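Endo-beta-1,4-xylanase Xyn10C (Pseudomonas cellulosa, PDB 1GNY) binds xylan and xylooligosaccharides through this N-terminal family 15 carbohydrate-binding module, while its separate C-terminal domain cleaves internal linkages of the xylan backbone. Local coordinates at residues A57-V62 and V126-Q131; A44-A49 and K143-T148; S24-T27 and G32-F35. All coordinates share one frame; numbering follows the deposited sequence.

Contact 1: A57-V62 and V126-Q131; sequences AVIAMV and VQVGIQ. With XYP (beta-D-xylopyranose), chain B.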
loop_
_atom_site.group_PDB
_atom_site.type_symbol
_atom_site.label_atom_id
_atom_site.label_comp_id
_atom_site.label_asym_id
_atom_site.label_seq_id
_atom_site.Cartn_x
_atom_site.Cartn_y
_atom_site.Cartn_z
ATOM N N ALA A 57 13.303 5.029 1.715
ATOM C CA ALA A 57 12.251 5.740 0.982
ATOM C C ALA A 57 11.014 5.871 1.872
ATOM O O ALA A 57 10.778 5.033 2.740
ATOM C CB ALA A 57 11.872 5.011 -0.304
ATOM N N VAL A 58 10.250 6.925 1.650
ATOM C CA VAL A 58 8.987 7.176 2.366
ATOM C C VAL A 58 7.811 7.081 1.402
ATOM O O VAL A 58 7.755 7.826 0.430
ATOM C CB VAL A 58 8.968 8.544 3.053
ATOM C CG1 VAL A 58 7.659 8.768 3.780
ATOM C CG2 VAL A 58 10.151 8.621 4.018
ATOM N N ILE A 59 6.893 6.160 1.683
ATOM C CA ILE A 59 5.645 5.999 0.927
ATOM C C ILE A 59 4.562 6.796 1.645
ATOM O O ILE A 59 4.350 6.595 2.858
ATOM C CB ILE A 59 5.231 4.500 0.854
ATOM C CG1 ILE A 59 6.356 3.654 0.251
ATOM C CG2 ILE A 59 3.935 4.320 0.066
ATOM C CD1 ILE A 59 6.197 2.184 0.524
ATOM N N ALA A 60 3.898 7.686 0.932
ATOM C CA ALA A 60 2.773 8.445 1.515
ATOM C C ALA A 60 1.528 8.180 0.677
ATOM O O ALA A 60 1.538 8.415 -0.543
ATOM C CB ALA A 60 3.078 9.917 1.560
ATOM N N MET A 61 0.462 7.690 1.318
ATOM C CA MET A 61 -0.802 7.427 0.631
ATOM C C MET A 61 -1.920 8.320 1.145
ATOM O O MET A 61 -2.093 8.408 2.342
ATOM C CB MET A 61 -1.218 5.958 0.816
ATOM C CG MET A 61 -0.247 4.982 0.277
ATOM S SD MET A 61 -1.086 3.389 -0.077
ATOM C CE MET A 61 0.320 2.484 -0.650
ATOM N N VAL A 62 -2.667 8.971 0.256
ATOM C CA VAL A 62 -3.880 9.713 0.705
ATOM C C VAL A 62 -5.009 8.712 0.506
ATOM O O VAL A 62 -5.212 8.239 -0.627
ATOM C CB VAL A 62 -4.164 10.980 -0.080
ATOM C CG1 VAL A 62 -5.507 11.606 0.362
ATOM C CG2 VAL A 62 -3.038 12.004 0.112
ATOM N N VAL A 126 9.327 -4.338 -7.658
ATOM C CA VAL A 126 8.873 -4.304 -6.256
ATOM C C VAL A 126 7.371 -4.040 -6.264
ATOM O O VAL A 126 6.907 -3.024 -6.821
ATOM C CB VAL A 126 9.630 -3.260 -5.460
ATOM C CG1 VAL A 126 9.054 -3.076 -4.053
ATOM C CG2 VAL A 126 11.079 -3.682 -5.345
ATOM N N GLN A 127 6.641 -4.941 -5.606
ATOM C CA GLN A 127 5.195 -4.807 -5.434
ATOM C C GLN A 127 4.916 -4.005 -4.192
ATOM O O GLN A 127 5.408 -4.370 -3.120
ATOM C CB GLN A 127 4.518 -6.164 -5.329
ATOM C CG GLN A 127 2.995 -6.142 -5.185
ATOM C CD GLN A 127 2.414 -7.539 -5.288
ATOM O OE1 GLN A 127 2.051 -7.970 -6.395
ATOM N NE2 GLN A 127 2.278 -8.220 -4.148
ATOM N N VAL A 128 4.149 -2.934 -4.340
ATOM C CA VAL A 128 3.819 -2.015 -3.244
ATOM C C VAL A 128 2.308 -1.910 -3.119
ATOM O O VAL A 128 1.597 -1.896 -4.131
ATOM C CB VAL A 128 4.419 -0.584 -3.492
ATOM C CG1 VAL A 128 4.081 0.371 -2.325
ATOM C CG2 VAL A 128 5.913 -0.655 -3.728
ATOM N N GLY A 129 1.782 -1.844 -1.908
ATOM C CA GLY A 129 0.351 -1.651 -1.765
ATOM C C GLY A 129 -0.124 -1.399 -0.362
ATOM O O GLY A 129 0.707 -1.027 0.488
ATOM N N ILE A 130 -1.427 -1.537 -0.177
ATOM C CA ILE A 130 -2.086 -1.378 1.139
ATOM C C ILE A 130 -3.106 -2.488 1.296
ATOM O O ILE A 130 -3.801 -2.838 0.341
ATOM C CB ILE A 130 -2.699 0.054 1.306
ATOM C CG1 ILE A 130 -3.093 0.313 2.771
ATOM C CG2 ILE A 130 -3.803 0.307 0.302
ATOM C CD1 ILE A 130 -3.523 1.785 3.033
ATOM N N GLN A 131 -3.207 -3.040 2.499
ATOM C CA GLN A 131 -4.105 -4.169 2.760
ATOM C C GLN A 131 -4.791 -4.052 4.123
ATOM O O GLN A 131 -4.235 -3.408 5.039
ATOM C CB GLN A 131 -3.374 -5.522 2.658
ATOM C CG GLN A 131 -2.232 -5.694 3.689
ATOM C CD GLN A 131 -1.478 -7.022 3.523
ATOM O OE1 GLN A 131 -1.756 -7.772 2.571
ATOM N NE2 GLN A 131 -0.536 -7.320 4.462
HETATM C C1 XYP B . 0.907 -13.237 -3.896
HETATM C C2 XYP B . 0.659 -11.855 -3.312
HETATM C C3 XYP B . 1.678 -11.536 -2.221
HETATM C C4 XYP B . 1.803 -12.705 -1.240
HETATM C C5 XYP B . 2.012 -13.984 -2.026
HETATM O O2 XYP B . 0.777 -10.865 -4.330
HETATM O O3 XYP B . 1.304 -10.357 -1.525
HETATM O O4 XYP B . 2.925 -12.463 -0.421
HETATM O O5 XYP B . 0.965 -14.208 -2.945
#

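Contact 2: A44-A49 and K143-T148; sequences AVFDIA and KSVTIT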
loop_
_atom_site.group_PDB
_atom_site.type_symbol
_atom_site.label_atom_id
_atom_site.label_comp_id
_atom_site.label_asym_id
_atom_site.label_seq_id
_atom_site.Cartn_x
_atom_site.Cartn_y
_atom_site.Cartn_z
ATOM N N ALA A 44 -4.775 -3.798 -2.311
ATOM C CA ALA A 44 -4.553 -3.243 -3.655
ATOM C C ALA A 44 -3.081 -2.925 -3.812
ATOM O O ALA A 44 -2.495 -2.386 -2.889
ATOM C CB ALA A 44 -5.355 -2.028 -3.840
ATOM N N VAL A 45 -2.527 -3.275 -4.971
ATOM C CA VAL A 45 -1.095 -3.139 -5.252
ATOM C C VAL A 45 -0.777 -2.623 -6.656
ATOM O O VAL A 45 -1.632 -2.694 -7.547
ATOM C CB VAL A 45 -0.345 -4.507 -5.085
ATOM C CG1 VAL A 45 -0.389 -5.036 -3.620
ATOM C CG2 VAL A 45 -0.825 -5.536 -6.049
ATOM N N PHE A 46 0.463 -2.151 -6.812
ATOM C CA PHE A 46 1.024 -1.736 -8.091
ATOM C C PHE A 46 2.504 -2.097 -8.033
ATOM O O PHE A 46 3.050 -2.422 -6.967
ATOM C CB PHE A 46 0.832 -0.230 -8.338
ATOM C CG PHE A 46 1.524 0.633 -7.318
ATOM C CD1 PHE A 46 0.895 0.934 -6.118
ATOM C CD2 PHE A 46 2.834 1.084 -7.529
ATOM C CE1 PHE A 46 1.548 1.686 -5.145
ATOM C CE2 PHE A 46 3.479 1.838 -6.552
ATOM C CZ PHE A 46 2.847 2.116 -5.365
ATOM N N ASP A 47 3.171 -1.977 -9.170
ATOM C CA ASP A 47 4.593 -2.278 -9.218
ATOM C C ASP A 47 5.459 -1.054 -9.464
ATOM O O ASP A 47 5.126 -0.189 -10.275
ATOM C CB ASP A 47 4.918 -3.251 -10.347
ATOM C CG ASP A 47 4.239 -4.554 -10.201
ATOM O OD1 ASP A 47 4.070 -5.051 -9.055
ATOM O OD2 ASP A 47 3.863 -5.178 -11.205
ATOM N N ILE A 48 6.565 -0.986 -8.751
ATOM C CA ILE A 48 7.639 -0.061 -9.052
ATOM C C ILE A 48 8.583 -0.865 -9.949
ATOM O O ILE A 48 9.133 -1.910 -9.565
ATOM C CB ILE A 48 8.351 0.463 -7.801
ATOM C CG1 ILE A 48 7.434 1.392 -6.991
ATOM C CG2 ILE A 48 9.674 1.228 -8.168
ATOM C CD1 ILE A 48 6.947 2.682 -7.698
ATOM N N ALA A 49 8.807 -0.336 -11.149
ATOM C CA ALA A 49 9.707 -0.998 -12.092
ATOM C C ALA A 49 11.179 -1.002 -11.669
ATOM O O ALA A 49 11.755 0.041 -11.287
ATOM C CB ALA A 49 9.582 -0.326 -13.479
ATOM N N LYS A 143 -6.468 7.642 -3.106
ATOM C CA LYS A 143 -6.516 8.836 -3.999
ATOM C C LYS A 143 -5.162 9.113 -4.676
ATOM O O LYS A 143 -5.120 9.559 -5.834
ATOM C CB LYS A 143 -6.989 10.085 -3.216
ATOM C CG LYS A 143 -8.395 9.976 -2.721
ATOM C CD LYS A 143 -8.949 11.299 -2.247
ATOM C CE LYS A 143 -10.459 11.339 -2.298
ATOM N NZ LYS A 143 -10.948 12.664 -1.807
ATOM N N SER A 144 -4.080 8.883 -3.941
ATOM C CA SER A 144 -2.714 9.144 -4.440
ATOM C C SER A 144 -1.672 8.380 -3.638
ATOM O O SER A 144 -1.880 8.073 -2.445
ATOM C CB SER A 144 -2.385 10.647 -4.370
ATOM O OG SER A 144 -2.275 11.119 -3.011
ATOM N N VAL A 145 -0.548 8.105 -4.303
ATOM C CA VAL A 145 0.608 7.483 -3.643
ATOM C C VAL A 145 1.856 8.227 -4.106
ATOM O O VAL A 145 2.084 8.358 -5.302
ATOM C CB VAL A 145 0.766 5.987 -3.961
ATOM C CG1 VAL A 145 1.978 5.399 -3.268
ATOM C CG2 VAL A 145 -0.506 5.211 -3.581
ATOM N N THR A 146 2.626 8.756 -3.166
ATOM C CA THR A 146 3.865 9.427 -3.539
ATOM C C THR A 146 5.028 8.819 -2.770
ATOM O O THR A 146 4.938 8.597 -1.545
ATOM C CB THR A 146 3.797 10.980 -3.535
ATOM O OG1 THR A 146 4.567 11.555 -2.498
ATOM C CG2 THR A 146 2.457 11.525 -3.426
ATOM N N ILE A 147 6.087 8.488 -3.504
ATOM C CA ILE A 147 7.264 7.827 -2.925
ATOM C C ILE A 147 8.448 8.785 -3.031
ATOM O O ILE A 147 8.821 9.168 -4.121
ATOM C CB ILE A 147 7.553 6.478 -3.592
ATOM C CG1 ILE A 147 6.309 5.571 -3.439
ATOM C CG2 ILE A 147 8.790 5.814 -2.979
ATOM C CD1 ILE A 147 6.354 4.261 -4.178
ATOM N N THR A 148 9.032 9.114 -1.895
ATOM C CA THR A 148 10.196 10.014 -1.850
ATOM C C THR A 148 11.437 9.192 -1.530
ATOM O O THR A 148 11.570 8.669 -0.430
ATOM C CB THR A 148 10.001 11.126 -0.826
ATOM O OG1 THR A 148 8.853 11.910 -1.180
ATOM C CG2 THR A 148 11.134 12.145 -0.878
#

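Contact 3: S24-T27 and G32-F35; sequences SGIT and GVTF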
loop_
_atom_site.group_PDB
_atom_site.type_symbol
_atom_site.label_atom_id
_atom_site.label_comp_id
_atom_site.label_asym_id
_atom_site.label_seq_id
_atom_site.Cartn_x
_atom_site.Cartn_y
_atom_site.Cartn_z
ATOM N N SER A 24 -11.421 -9.464 -4.680
ATOM C CA SER A 24 -12.327 -9.189 -5.816
ATOM C C SER A 24 -11.818 -8.097 -6.786
ATOM O O SER A 24 -12.610 -7.394 -7.394
ATOM C CB SER A 24 -13.757 -8.870 -5.332
ATOM O OG SER A 24 -13.877 -7.717 -4.516
ATOM N N GLY A 25 -10.500 -7.972 -6.937
ATOM C CA GLY A 25 -9.895 -6.994 -7.829
ATOM C C GLY A 25 -9.998 -5.583 -7.290
ATOM O O GLY A 25 -10.095 -5.364 -6.066
ATOM N N ILE A 26 -9.916 -4.618 -8.198
ATOM C CA ILE A 26 -10.046 -3.176 -7.891
ATOM C C ILE A 26 -11.017 -2.520 -8.858
ATOM O O ILE A 26 -11.362 -3.085 -9.901
ATOM C CB ILE A 26 -8.668 -2.424 -7.887
ATOM C CG1 ILE A 26 -7.873 -2.583 -9.189
ATOM C CG2 ILE A 26 -7.805 -2.971 -6.750
ATOM C CD1 ILE A 26 -8.104 -1.589 -10.202
ATOM N N THR A 27 -11.449 -1.329 -8.498
ATOM C CA THR A 27 -12.300 -0.498 -9.388
ATOM C C THR A 27 -11.714 0.908 -9.478
ATOM O O THR A 27 -11.449 1.546 -8.451
ATOM C CB THR A 27 -13.721 -0.446 -8.911
ATOM O OG1 THR A 27 -14.305 -1.760 -8.973
ATOM C CG2 THR A 27 -14.622 0.436 -9.849
ATOM N N GLY A 32 -9.798 7.793 -7.828
ATOM C CA GLY A 32 -8.616 6.926 -7.691
ATOM C C GLY A 32 -8.912 5.437 -7.809
ATOM O O GLY A 32 -9.522 5.029 -8.799
ATOM N N VAL A 33 -8.452 4.659 -6.816
ATOM C CA VAL A 33 -8.558 3.175 -6.775
ATOM C C VAL A 33 -9.311 2.721 -5.532
ATOM O O VAL A 33 -8.939 3.123 -4.432
ATOM C CB VAL A 33 -7.148 2.530 -6.807
ATOM C CG1 VAL A 33 -7.193 1.033 -6.555
ATOM C CG2 VAL A 33 -6.436 2.826 -8.159
ATOM N N THR A 34 -10.311 1.861 -5.709
ATOM C CA THR A 34 -11.147 1.372 -4.580
ATOM C C THR A 34 -11.170 -0.144 -4.607
ATOM O O THR A 34 -11.248 -0.765 -5.681
ATOM C CB THR A 34 -12.605 1.937 -4.611
ATOM O OG1 THR A 34 -12.553 3.365 -4.684
ATOM C CG2 THR A 34 -13.412 1.588 -3.342
ATOM N N PHE A 35 -11.098 -0.727 -3.418
ATOM C CA PHE A 35 -11.296 -2.167 -3.260
ATOM C C PHE A 35 -12.270 -2.493 -2.115
ATOM O O PHE A 35 -12.422 -1.713 -1.145
ATOM C CB PHE A 35 -9.973 -2.930 -3.110
ATOM C CG PHE A 35 -9.243 -2.723 -1.805
ATOM C CD1 PHE A 35 -8.335 -1.656 -1.659
ATOM C CD2 PHE A 35 -9.370 -3.625 -0.758
ATOM C CE1 PHE A 35 -7.654 -1.470 -0.493
ATOM C CE2 PHE A 35 -8.671 -3.441 0.422
ATOM C CZ PHE A 35 -7.790 -2.363 0.546
HETATM O O HOH W 1 -12.189 4.020 -7.155
#

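Contact 1: A57-V62 and V126-Q131
Met61 meets Gly129 and Ile130 with the far end of its side chain. Its methyl CE lies 3.7 Å from Gly129 O, and Met61 SD passes 4.0 Å from Ile130 CB, the two side chains running alongside each other with opposed directions. CG is anti to the carbonyl carbon (chi1 -61°) and the chain runs extended beyond it, which carries sulfur and methyl right across to the other strand. An alanine here would probably leave a gap over Gly129 O and Ile130 CB, where the sulfur and methyl now lie. Ile59 and Val128 meet more simply, tip to tip, Ile59 CD1 to Val128 CG1 at 4.0 Å. No hydrogen bond joins the segments; their strand axes come no nearer than 9.7 Å and cross at -44°, consistent with strands of two different sheets, 58-65 in one and 126-133 in the other, packed face to face. Ile78 adds to this core, touching Ile59, Met61 and Ile130. Gln127, next to Val128, points the other way: its NE2 donates to O2 of a bound xylose unit at 3.0 Å and a nearly straight 171°. The amide is held by Gln81 OE1 at NE2 and Arg14 NH2 at OE1, which should fix its rotation; Asn16 and Gln81 also bind that sugar. One strand thus serves a buried core and a sugar site, as in the beta-sandwich (jelly-roll) carbohydrate-binding modules.

Contact 2: A44-A49 and K143-T148
The ring of Phe46 takes Ile147 CD1 at its edge, near its plane and 4.3 Å from Phe46 CZ, while Ile48 CD1, from the ring's own strand, also lies at the edge in the ring plane. Val145 comes from a different direction: its CG1 approaches Phe46 CZ obliquely at 4.0 Å. Beyond the two segments, Trp13 meets the same ring with the planes inclined by about 55°, and Val7 touches both Phe46 and Val145. This is the hydrophobic interior of a beta-sandwich. Strand 44-48 belongs to the sheet that carries the sugar site and strand 143-148 to the sheet behind it; their axes stay 11.1 Å apart and cross at -37°, and no hydrogen bond passes between them.

With CG between the backbone N and the carbonyl carbon (chi1 62°), the Phe46 ring leans into the gap with CZ leading, and Val145 and Ile147 supply the rest. Phe46 CA and Val145 CA are 10.2 Å apart, so side chains alone make the junction. On the outer side of strand 44-48, Asp47 turns to charge instead: OD1 forms a salt bridge with Arg14 and OD2 another with Lys83. At the start of the other strand, Lys143 and Ser144 together face Val62 in a classic beta bulge, and Lys143 NZ forms a salt bridge with Asp105. Toward the other end of the contact, Ile48 and Ile147 reach for each other tip to tip, and their terminal methyls, Ile48 CD1 and Ile147 CD1, stand 3.9 Å apart.

Contact 3: S24-T27 and G32-F35
Gly25 opens the contact with its carbonyl O, 3.8 Å from Phe35 CB; its positive phi (73°) suits a residue without a side chain. Ile26 follows. Its CA lies 3.5 Å from Thr34 O in a CA-H...O contact, while its CB and CG2 pack against Val33 CG1, CB at 4.0 Å. The two side chains cross obliquely, and CG2 also touches Phe35 CB. Thr27 pairs with Thr34. Its N donates to Thr34 O at 2.9 Å, with the N-H...O angle at 158°, and its O accepts from Thr34 N at 3.0 Å. These reciprocal bonds define an antiparallel hydrogen-bonded pair, with both threonine side chains on the same face of the sheet. A water donates to Thr27 O at 2.9 Å, is hydrogen-bonded to Thr34 OG1 at 2.6 Å and makes a weak bond to Gly32 O. Thr34 OG1 is hydrogen-bonded to Thr141 OG1 as well, linking this beta hairpin to strand 139-149. The chemistry implies a join held by two backbone hydrogen bonds, with the apolar contacts of Ile26 to Val33 and Phe35 beside them; Thr27 O takes both an amide and a water.

In the fold
Contacts 1 and 2 form one continuous core, their centres about 5 Å apart, and each spans the same two sheets. Within the sheets they are tied by probable backbone hydrogen bonds, Val126 O to Ile48 N and Ala60 N to Thr146 O, both 2.8 Å. Contact 3 lies farther out, its centre about 15 Å from that of contact 1 and about 14 Å from that of contact 2, but Phe35 CD1 reaches Ala44 CB at 3.7 Å. Contact 1 includes a residue of the sugar site, Gln127; the Phe46 side chain in contact 2 is about 11 Å from a bound xylose unit. The sodium ion is about 10 Å from the side chain of Thr34.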